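Long-range contact in protein LEC-6 (PDB 3VV1), which is a galectin of Caenorhabditis elegans that binds galactose-containing glycans, with a preference for saccharides that carry fucose: residues 59-73 against 76-90. Numbering follows the deposited sequence.
Sequences SRFHINLRTPDDIVL and NARFDEGAVVNNSTS. With GAL (beta-D-galactopyranose), chain C; FUC (alpha-L-fucopyranose), chain B.
Two donors grip the backbone oxygen of Phe61. Ala77 N reaches Phe61 O at 2.9 Å as part of the antiparallel pairing, while Asn76 ND2 comes from above the carbonyl plane. Phe61 O lies in the plane of the Asn76 amide, and this bond fixes the amide's rotation. CG anti to the backbone N (chi1 -169°) carries the amide to Phe61 O, and with ND2 bound there OD1 of Asn76 turns to accept from Arg78 NE at 2.8 Å. On the same face of the sheet the guanidinium of Arg60 lies flat on that of Arg78, the planes 5° apart and the centres 4.1 Å. Carboxylates probably offset the like charges: Asp80 takes Arg60 side-on, NE to OD1 at 3.0 Å and NH2 to OD2, and Glu81 OE1 pairs with Arg78 NH1 and also with Arg99. This is the concave sheet of the galectin beta-sandwich, where strands 60-66, 71-78 and 83-90 run antiparallel beneath the sugar. Arg78, its rotation fixed by Asn76 and Glu81, gives NH2 to GAL O4 at 2.9 Å and NH1 to FUC O3; Glu81 OE2 accepts from FUC O2. A water links Arg60 NH1 and Asn76 OD1 to the galactose. On the other face Ala77 CB sits over the Phe61 ring, 3.7 Å from its centroid, with Leu52 and Pro54 of the second sheet against that ring. Farther along, Thr89 OG1 donates to Asp70 OD1 at 2.6 Å and accepts a nearly straight bond from Ile71 N.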
# COMPACT_ATOMS: atom_id res chain seq x y z
N SER A 59 5.75 -25.36 16.30
CA SER A 59 7.17 -25.29 16.58
C SER A 59 7.99 -24.52 15.53
O SER A 59 9.21 -24.37 15.70
CB SER A 59 7.73 -26.69 16.69
OG SER A 59 7.50 -27.45 15.52
N ARG A 60 7.33 -24.11 14.44
CA ARG A 60 7.98 -23.31 13.39
C ARG A 60 7.12 -22.19 12.91
O ARG A 60 5.94 -22.28 12.99
CB ARG A 60 8.31 -24.20 12.16
CG ARG A 60 9.18 -25.41 12.54
CD ARG A 60 9.56 -26.20 11.29
NE ARG A 60 10.42 -27.31 11.70
CZ ARG A 60 10.88 -28.25 10.86
NH1 ARG A 60 10.57 -28.20 9.54
NH2 ARG A 60 11.61 -29.26 11.32
N PHE A 61 7.76 -21.20 12.27
CA PHE A 61 7.01 -20.25 11.49
C PHE A 61 7.90 -19.86 10.34
O PHE A 61 9.15 -20.02 10.38
CB PHE A 61 6.54 -18.99 12.30
CG PHE A 61 7.66 -18.03 12.71
CD1 PHE A 61 8.08 -17.02 11.87
CD2 PHE A 61 8.21 -18.12 14.00
CE1 PHE A 61 9.06 -16.10 12.29
CE2 PHE A 61 9.23 -17.23 14.42
CZ PHE A 61 9.63 -16.21 13.56
N HIS A 62 7.30 -19.32 9.30
CA HIS A 62 8.16 -18.84 8.19
C HIS A 62 7.59 -17.62 7.53
O HIS A 62 6.39 -17.33 7.63
CB HIS A 62 8.44 -19.97 7.15
CG HIS A 62 7.22 -20.47 6.47
ND1 HIS A 62 6.52 -21.56 6.91
CD2 HIS A 62 6.53 -19.99 5.36
CE1 HIS A 62 5.50 -21.78 6.08
NE2 HIS A 62 5.49 -20.82 5.15
N ILE A 63 8.50 -16.90 6.83
CA ILE A 63 8.13 -15.81 5.92
C ILE A 63 8.61 -16.25 4.56
O ILE A 63 9.77 -16.61 4.41
CB ILE A 63 8.83 -14.51 6.33
CG1 ILE A 63 8.29 -13.90 7.64
CG2 ILE A 63 8.61 -13.48 5.24
CD1 ILE A 63 8.86 -14.40 8.90
N ASN A 64 7.72 -16.23 3.57
CA ASN A 64 8.11 -16.45 2.13
C ASN A 64 8.01 -15.17 1.33
O ASN A 64 6.97 -14.50 1.40
CB ASN A 64 7.22 -17.49 1.46
CG ASN A 64 7.45 -18.89 1.97
OD1 ASN A 64 8.56 -19.24 2.38
ND2 ASN A 64 6.40 -19.69 1.99
N LEU A 65 9.07 -14.85 0.58
CA LEU A 65 9.01 -13.77 -0.42
C LEU A 65 8.90 -14.51 -1.75
O LEU A 65 9.86 -15.19 -2.15
CB LEU A 65 10.27 -12.90 -0.35
CG LEU A 65 10.65 -12.35 1.01
CD1 LEU A 65 11.97 -11.54 0.94
CD2 LEU A 65 9.53 -11.52 1.64
N ARG A 66 7.72 -14.48 -2.35
CA ARG A 66 7.37 -15.40 -3.47
C ARG A 66 7.23 -14.59 -4.75
O ARG A 66 6.59 -13.52 -4.73
CB ARG A 66 5.97 -16.07 -3.28
CG ARG A 66 5.93 -16.93 -2.06
CD ARG A 66 4.57 -17.60 -2.00
NE ARG A 66 4.76 -18.69 -2.86
CZ ARG A 66 4.76 -19.98 -2.52
NH1 ARG A 66 4.53 -20.42 -1.29
NH2 ARG A 66 5.02 -20.82 -3.46
N THR A 67 7.70 -15.14 -5.86
CA THR A 67 7.30 -14.66 -7.20
C THR A 67 6.12 -15.55 -7.66
O THR A 67 5.78 -16.53 -6.96
CB THR A 67 8.44 -14.78 -8.22
OG1 THR A 67 8.57 -16.15 -8.63
CG2 THR A 67 9.75 -14.34 -7.65
N PRO A 68 5.54 -15.28 -8.83
CA PRO A 68 4.47 -16.18 -9.29
C PRO A 68 4.98 -17.62 -9.51
O PRO A 68 4.18 -18.54 -9.48
CB PRO A 68 4.01 -15.54 -10.62
CG PRO A 68 4.29 -14.06 -10.37
CD PRO A 68 5.61 -14.05 -9.65
N ASP A 69 6.29 -17.80 -9.73
CA ASP A 69 6.83 -19.12 -10.10
C ASP A 69 7.61 -19.82 -8.98
O ASP A 69 7.81 -21.06 -9.07
CB ASP A 69 7.74 -18.97 -11.29
CG ASP A 69 6.97 -18.51 -12.51
OD1 ASP A 69 5.79 -18.90 -12.69
OD2 ASP A 69 7.54 -17.75 -13.29
N ASP A 70 8.11 -19.05 -7.99
CA ASP A 70 9.06 -19.66 -7.06
C ASP A 70 9.14 -18.91 -5.78
O ASP A 70 8.64 -17.76 -5.71
CB ASP A 70 10.46 -19.76 -7.71
CG ASP A 70 10.65 -21.08 -8.44
OD1 ASP A 70 10.44 -22.19 -7.83
OD2 ASP A 70 10.98 -21.00 -9.63
N ILE A 71 9.79 -19.50 -4.77
CA ILE A 71 10.05 -18.78 -3.53
C ILE A 71 11.48 -18.19 -3.58
O ILE A 71 12.46 -18.94 -3.70
CB ILE A 71 9.93 -19.66 -2.28
CG1 ILE A 71 8.49 -20.21 -2.20
CG2 ILE A 71 10.31 -18.83 -1.05
CD1 ILE A 71 8.37 -21.32 -1.15
N VAL A 72 11.60 -16.86 -3.61
CA VAL A 72 12.95 -16.25 -3.62
C VAL A 72 13.64 -16.42 -2.28
O VAL A 72 14.83 -16.72 -2.23
CB VAL A 72 12.86 -14.76 -3.99
CG1 VAL A 72 14.17 -14.01 -3.66
CG2 VAL A 72 12.52 -14.62 -5.47
N LEU A 73 12.90 -16.23 -1.16
CA LEU A 73 13.44 -16.51 0.16
C LEU A 73 12.39 -17.09 1.06
O LEU A 73 11.28 -16.53 1.19
CB LEU A 73 13.98 -15.22 0.79
CG LEU A 73 14.38 -15.34 2.28
CD1 LEU A 73 15.52 -16.34 2.55
CD2 LEU A 73 14.79 -13.99 2.81
N ASN A 76 12.83 -19.56 7.75
CA ASN A 76 12.05 -20.50 8.61
C ASN A 76 12.69 -20.58 10.00
O ASN A 76 13.80 -21.09 10.16
CB ASN A 76 12.10 -21.85 7.92
CG ASN A 76 11.13 -22.92 8.49
OD1 ASN A 76 11.33 -24.10 8.23
ND2 ASN A 76 10.05 -22.52 9.19
N ALA A 77 12.01 -20.04 10.98
CA ALA A 77 12.43 -20.19 12.36
C ALA A 77 11.94 -21.55 12.86
O ALA A 77 10.76 -21.84 12.77
CB ALA A 77 11.77 -19.06 13.20
N ARG A 78 12.84 -22.35 13.43
CA ARG A 78 12.51 -23.72 13.88
C ARG A 78 12.87 -23.86 15.37
O ARG A 78 14.06 -24.01 15.74
CB ARG A 78 13.31 -24.74 13.03
CG ARG A 78 13.01 -24.61 11.53
CD ARG A 78 13.73 -25.72 10.80
NE ARG A 78 13.35 -25.73 9.38
CZ ARG A 78 13.77 -26.64 8.51
NH1 ARG A 78 14.60 -27.63 8.92
NH2 ARG A 78 13.36 -26.60 7.25
N PHE A 79 11.87 -23.84 16.23
CA PHE A 79 12.10 -24.06 17.66
C PHE A 79 12.34 -25.55 17.96
O PHE A 79 12.93 -25.88 18.97
CB PHE A 79 10.92 -23.47 18.44
CG PHE A 79 10.82 -21.99 18.28
CD1 PHE A 79 11.66 -21.13 19.01
CD2 PHE A 79 9.94 -21.41 17.30
CE1 PHE A 79 11.59 -19.75 18.79
CE2 PHE A 79 9.87 -20.02 17.09
CZ PHE A 79 10.72 -19.19 17.84
N ASP A 80 11.88 -26.44 17.07
CA ASP A 80 12.09 -27.86 17.28
C ASP A 80 13.56 -28.21 16.99
O ASP A 80 14.15 -29.03 17.70
CB ASP A 80 11.13 -28.72 16.40
CG ASP A 80 11.32 -28.48 14.88
OD1 ASP A 80 11.59 -27.31 14.48
OD2 ASP A 80 11.19 -29.45 14.12
N GLU A 81 14.13 -27.57 15.98
CA GLU A 81 15.55 -27.81 15.61
C GLU A 81 16.54 -26.80 16.25
O GLU A 81 17.76 -27.03 16.18
CB GLU A 81 15.76 -27.85 14.11
CG GLU A 81 15.02 -29.01 13.45
CD GLU A 81 15.31 -29.17 11.99
OE1 GLU A 81 15.79 -28.24 11.34
OE2 GLU A 81 15.04 -30.25 11.50
N GLY A 82 16.06 -25.71 16.84
CA GLY A 82 16.95 -24.66 17.37
C GLY A 82 17.76 -23.98 16.27
O GLY A 82 18.96 -23.77 16.42
N ALA A 83 17.09 -23.58 15.18
CA ALA A 83 17.79 -22.99 14.05
C ALA A 83 16.88 -22.12 13.26
O ALA A 83 15.64 -22.28 13.33
CB ALA A 83 18.31 -24.08 13.13
N VAL A 84 17.48 -21.20 12.51
CA VAL A 84 16.81 -20.61 11.33
C VAL A 84 17.31 -21.25 10.08
O VAL A 84 18.53 -21.44 9.95
CB VAL A 84 16.99 -19.05 11.29
CG1 VAL A 84 16.66 -18.52 9.91
CG2 VAL A 84 16.06 -18.41 12.31
N VAL A 85 16.40 -21.64 9.16
CA VAL A 85 16.81 -22.22 7.88
C VAL A 85 16.35 -21.26 6.80
O VAL A 85 15.16 -20.93 6.78
CB VAL A 85 16.19 -23.60 7.65
CG1 VAL A 85 16.49 -24.08 6.22
CG2 VAL A 85 16.79 -24.56 8.69
N ASN A 86 17.25 -20.78 5.95
CA ASN A 86 16.85 -20.03 4.78
C ASN A 86 17.02 -20.89 3.53
O ASN A 86 17.97 -21.66 3.40
CB ASN A 86 17.78 -18.83 4.59
CG ASN A 86 17.54 -17.73 5.61
OD1 ASN A 86 16.44 -17.61 6.14
ND2 ASN A 86 18.54 -16.87 5.83
N ASN A 87 16.04 -20.81 2.65
CA ASN A 87 16.19 -21.51 1.38
C ASN A 87 15.32 -20.82 0.34
O ASN A 87 14.77 -19.73 0.58
CB ASN A 87 15.74 -23.00 1.52
CG ASN A 87 16.40 -23.95 0.54
OD1 ASN A 87 17.00 -23.50 -0.42
ND2 ASN A 87 16.26 -25.25 0.77
N SER A 88 15.24 -21.44 -0.82
CA SER A 88 14.50 -20.87 -1.95
C SER A 88 14.14 -22.02 -2.87
O SER A 88 14.68 -23.14 -2.72
CB SER A 88 15.44 -19.95 -2.76
OG SER A 88 16.67 -20.61 -3.13
N THR A 89 13.24 -21.75 -3.82
CA THR A 89 12.96 -22.74 -4.83
C THR A 89 13.28 -22.22 -6.23
O THR A 89 13.29 -21.01 -6.49
CB THR A 89 11.49 -23.23 -4.83
OG1 THR A 89 10.59 -22.20 -5.27
CG2 THR A 89 11.07 -23.76 -3.46
N SER A 90 13.61 -23.14 -7.12
CA SER A 90 13.72 -22.81 -8.53
C SER A 90 13.06 -23.90 -9.30
O SER A 90 13.39 -25.06 -9.09
CB SER A 90 15.23 -22.70 -8.93
OG SER A 90 15.38 -22.42 -10.32
C1 GAL C . 12.02 -28.75 4.68
C2 GAL C . 10.67 -28.26 5.27
C3 GAL C . 10.10 -27.18 4.42
C4 GAL C . 11.15 -26.08 4.21
C5 GAL C . 12.43 -26.72 3.67
C6 GAL C . 13.53 -25.66 3.42
O2 GAL C . 9.78 -29.35 5.32
O3 GAL C . 8.96 -26.58 5.10
O4 GAL C . 11.40 -25.41 5.47
O5 GAL C . 12.93 -27.65 4.57
O6 GAL C . 14.71 -26.31 2.92
C1 FUC B . 13.54 -31.92 7.72
C2 FUC B . 14.48 -30.64 7.74
C3 FUC B . 14.95 -30.26 6.30
C4 FUC B . 13.85 -30.41 5.21
C5 FUC B . 13.50 -31.90 5.02
C6 FUC B . 12.41 -31.95 3.98
O1 FUC B . 14.02 -32.93 8.59
O2 FUC B . 15.61 -30.63 8.79
O3 FUC B . 15.29 -28.92 6.41
O4 FUC B . 12.61 -29.64 5.61
O5 FUC B . 13.02 -32.40 6.33
O HOH W 1 7.98 -29.31 12.97
O HOH W 2 9.47 -26.05 7.80
O HOH W 3 7.02 -22.94 9.21